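Local coordinates for fucolectin-related protein (Streptococcus pneumoniae, PDB 2WMF) that probably hydrolyses host blood-group carbohydrate antigens as the catalytic module of a family 98 glycoside hydrolase linked to fucose utilization, at residues S37-S42 with Y73-L78. Sequence-based numbering, arbitrary orientation.
Sequences SPLLLS and YAAIEL
The side chain of Tyr-73 lies alongside Ser-37 and Pro-38, just before strand 39-45 begins. Its ring turns an edge to this chain. Pro-38 O and Ser-37 OG both sit near the ring plane, and Ser-37 OG is 3.7 Å from Tyr-73 CD1. That hydroxyl is hydrogen-bonded to Thr-32 O. With CG anti to its carbonyl carbon (chi1 -54°), the ring of Tyr-73 reaches along Pro-38 to Ser-37. Tyr-73 O accepts a hydrogen bond from Leu-40 N at 2.8 Å. From here the two strands run parallel. Leu-40 O takes Ala-75 N at 3.0 Å, and Ala-75 O takes Ser-42 N. The last bond, Glu-77 N to Ser-42 O at 2.9 Å, is different: its donor stands 44° out of the carbonyl plane. One water links the strands. It donates a hydrogen bond to Ala-75 O and is also hydrogen-bonded to Ser-42 OG at 2.7 Å.

Leu-41 and Ala-75 share one face of the sheet. Leu-41 CD2 meets Ala-75 CB at 4.0 Å, and both side chains touch Phe-116 of the next strand. The CD1 branch of Leu-39 reaches Ala-75 CB at 4.3 Å. Leu-40, Ala-74, Ser-42 and Ile-76 occupy the other face. There Ile-76 CG2 packs 3.5 Å from Ser-42 O. Helix 59-64 covers Ala-74 and Ile-76, while helix 307-322 covers Leu-40. Glu-77 OE1 is hydrogen-bonded to Asn-291 ND2 on the last barrel strand. The axes of residues 39-42 and 74-78 are 35° apart, consistent with the twist of a closed barrel. Strand 39-45, helix 59-64 and strand 74-79 form the first beta-alpha-beta unit of an eight-stranded (beta/alpha)8 TIM barrel.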
ATOM      1  N   SER A  37       6.831  -5.207  13.282  1.00  9.77           N
ATOM      2  CA  SER A  37       5.564  -5.915  13.446  1.00  9.04           C
ATOM      3  C   SER A  37       4.464  -5.179  12.645  1.00  8.85           C
ATOM      4  O   SER A  37       3.608  -4.505  13.211  1.00  8.31           O
ATOM      5  CB  SER A  37       5.193  -5.927  14.920  1.00  9.16           C
ATOM      6  OG  SER A  37       4.032  -6.655  15.201  1.00  9.91           O
ATOM      7  N   PRO A  38       4.539  -5.264  11.313  1.00  8.08           N
ATOM      8  CA  PRO A  38       3.547  -4.598  10.474  1.00  8.72           C
ATOM      9  C   PRO A  38       2.197  -5.302  10.551  1.00  8.46           C
ATOM     10  O   PRO A  38       2.061  -6.383  11.166  1.00  8.88           O
ATOM     11  CB  PRO A  38       4.159  -4.720   9.080  1.00  8.75           C
ATOM     12  CG  PRO A  38       4.953  -5.999   9.122  1.00  8.31           C
ATOM     13  CD  PRO A  38       5.538  -5.996  10.521  1.00  7.05           C
ATOM     14  N   LEU A  39       1.179  -4.673   9.958  1.00  8.90           N
ATOM     15  CA  LEU A  39      -0.181  -5.180  10.006  1.00  8.54           C
ATOM     16  C   LEU A  39      -0.804  -5.290   8.609  1.00  8.47           C
ATOM     17  O   LEU A  39      -0.759  -4.341   7.807  1.00  8.41           O
ATOM     18  CB  LEU A  39      -1.089  -4.281  10.905  1.00  8.22           C
ATOM     19  CG  LEU A  39      -2.557  -4.709  11.015  1.00  9.36           C
ATOM     20  CD1 LEU A  39      -2.616  -6.062  11.757  1.00  9.04           C
ATOM     21  CD2 LEU A  39      -3.438  -3.665  11.741  1.00  9.76           C
ATOM     22  N   LEU A  40      -1.292  -6.491   8.303  1.00  8.25           N
ATOM     23  CA  LEU A  40      -2.024  -6.750   7.047  1.00  8.64           C
ATOM     24  C   LEU A  40      -3.499  -6.899   7.368  1.00  9.04           C
ATOM     25  O   LEU A  40      -3.880  -7.786   8.131  1.00  8.89           O
ATOM     26  CB  LEU A  40      -1.472  -8.013   6.374  1.00  8.90           C
ATOM     27  CG  LEU A  40      -2.215  -8.520   5.119  1.00  8.30           C
ATOM     28  CD1 LEU A  40      -1.931  -7.540   3.964  1.00  9.07           C
ATOM     29  CD2 LEU A  40      -1.829  -9.959   4.700  1.00 10.84           C
ATOM     30  N   LEU A  41      -4.335  -6.043   6.762  1.00  8.55           N
ATOM     31  CA  LEU A  41      -5.759  -6.113   6.860  1.00  9.74           C
ATOM     32  C   LEU A  41      -6.360  -6.760   5.585  1.00  9.08           C
ATOM     33  O   LEU A  41      -6.006  -6.395   4.468  1.00  9.30           O
ATOM     34  CB  LEU A  41      -6.386  -4.735   7.066  1.00  9.96           C
ATOM     35  CG  LEU A  41      -6.090  -4.057   8.409  1.00 10.72           C
ATOM     36  CD1 LEU A  41      -6.406  -2.545   8.372  1.00 11.68           C
ATOM     37  CD2 LEU A  41      -6.872  -4.751   9.524  1.00 12.25           C
ATOM     38  N   SER A  42      -7.241  -7.719   5.803  1.00  8.92           N
ATOM     39  CA  SER A  42      -8.009  -8.383   4.753  1.00  9.24           C
ATOM     40  C   SER A  42      -9.493  -8.232   5.056  1.00  9.32           C
ATOM     41  O   SER A  42      -9.939  -8.568   6.145  1.00  9.65           O
ATOM     42  CB  SER A  42      -7.627  -9.850   4.622  1.00  9.14           C
ATOM     43  OG  SER A  42      -6.222 -10.027   4.514  1.00  9.28           O
ATOM     44  N   TYR A  73       0.681 -11.063  12.313  1.00  9.35           N
ATOM     45  CA  TYR A  73       0.785  -9.721  11.764  1.00  9.35           C
ATOM     46  C   TYR A  73      -0.445  -9.357  10.929  1.00  9.41           C
ATOM     47  O   TYR A  73      -0.356  -8.517  10.055  1.00  9.22           O
ATOM     48  CB  TYR A  73       2.053  -9.641  10.902  1.00 10.62           C
ATOM     49  CG  TYR A  73       3.290 -10.074  11.643  1.00  9.79           C
ATOM     50  CD1 TYR A  73       3.871  -9.252  12.590  1.00 12.09           C
ATOM     51  CD2 TYR A  73       3.835 -11.319  11.410  1.00 11.06           C
ATOM     52  CE1 TYR A  73       4.994  -9.658  13.288  1.00 13.34           C
ATOM     53  CE2 TYR A  73       4.950 -11.756  12.128  1.00 11.34           C
ATOM     54  CZ  TYR A  73       5.530 -10.909  13.041  1.00 11.60           C
ATOM     55  OH  TYR A  73       6.675 -11.331  13.770  1.00 15.64           O
ATOM     56  N   ALA A  74      -1.555  -9.996  11.233  1.00  9.46           N
ATOM     57  CA  ALA A  74      -2.784  -9.878  10.411  1.00  9.70           C
ATOM     58  C   ALA A  74      -4.058  -9.683  11.226  1.00  9.37           C
ATOM     59  O   ALA A  74      -4.132 -10.075  12.387  1.00  9.90           O
ATOM     60  CB  ALA A  74      -2.937 -11.099   9.475  1.00 10.29           C
ATOM     61  N   ALA A  75      -5.084  -9.157  10.573  1.00  8.95           N
ATOM     62  CA  ALA A  75      -6.402  -9.039  11.118  1.00  9.17           C
ATOM     63  C   ALA A  75      -7.403  -8.949   9.978  1.00  9.15           C
ATOM     64  O   ALA A  75      -7.038  -8.649   8.834  1.00 10.05           O
ATOM     65  CB  ALA A  75      -6.530  -7.824  12.019  1.00  9.87           C
ATOM     66  N   ILE A  76      -8.647  -9.174  10.326  1.00  9.15           N
ATOM     67  CA  ILE A  76      -9.763  -9.123   9.405  1.00  8.35           C
ATOM     68  C   ILE A  76     -10.591  -7.850   9.618  1.00 10.06           C
ATOM     69  O   ILE A  76     -11.011  -7.514  10.745  1.00 11.49           O
ATOM     70  CB  ILE A  76     -10.681 -10.362   9.548  1.00  9.15           C
ATOM     71  CG1 ILE A  76      -9.872 -11.655   9.345  1.00  9.61           C
ATOM     72  CG2 ILE A  76     -11.859 -10.271   8.574  1.00 10.51           C
ATOM     73  CD1 ILE A  76      -9.145 -11.762   7.990  1.00 11.08           C
ATOM     74  N   GLU A  77     -10.818  -7.130   8.526  1.00  9.81           N
ATOM     75  CA  GLU A  77     -11.679  -5.931   8.541  1.00  9.30           C
ATOM     76  C   GLU A  77     -13.121  -6.388   8.269  1.00  9.50           C
ATOM     77  O   GLU A  77     -13.356  -7.251   7.422  1.00  9.95           O
ATOM     78  CB  GLU A  77     -11.253  -4.933   7.442  1.00  9.29           C
ATOM     79  CG  GLU A  77     -12.370  -3.916   7.108  1.00 10.90           C
ATOM     80  CD  GLU A  77     -12.131  -3.076   5.879  1.00 10.84           C
ATOM     81  OE1 GLU A  77     -11.006  -2.621   5.671  1.00 11.44           O
ATOM     82  OE2 GLU A  77     -13.109  -2.806   5.109  1.00 11.44           O
ATOM     83  N   LEU A  78     -14.048  -5.864   9.067  1.00  9.98           N
ATOM     84  CA  LEU A  78     -15.456  -6.156   8.933  1.00 10.31           C
ATOM     85  C   LEU A  78     -16.172  -4.894   8.524  1.00 10.79           C
ATOM     86  O   LEU A  78     -16.305  -3.990   9.298  1.00 10.62           O
ATOM     87  CB  LEU A  78     -16.037  -6.695  10.246  1.00 11.28           C
ATOM     88  CG  LEU A  78     -15.531  -8.093  10.666  1.00 11.72           C
ATOM     89  CD1 LEU A  78     -15.943  -8.345  12.153  1.00 12.65           C
ATOM     90  CD2 LEU A  78     -16.080  -9.217   9.779  1.00 14.67           C
TER
HETATM   91  O   HOH W   1      -5.280 -10.036   7.068  1.00 11.20           O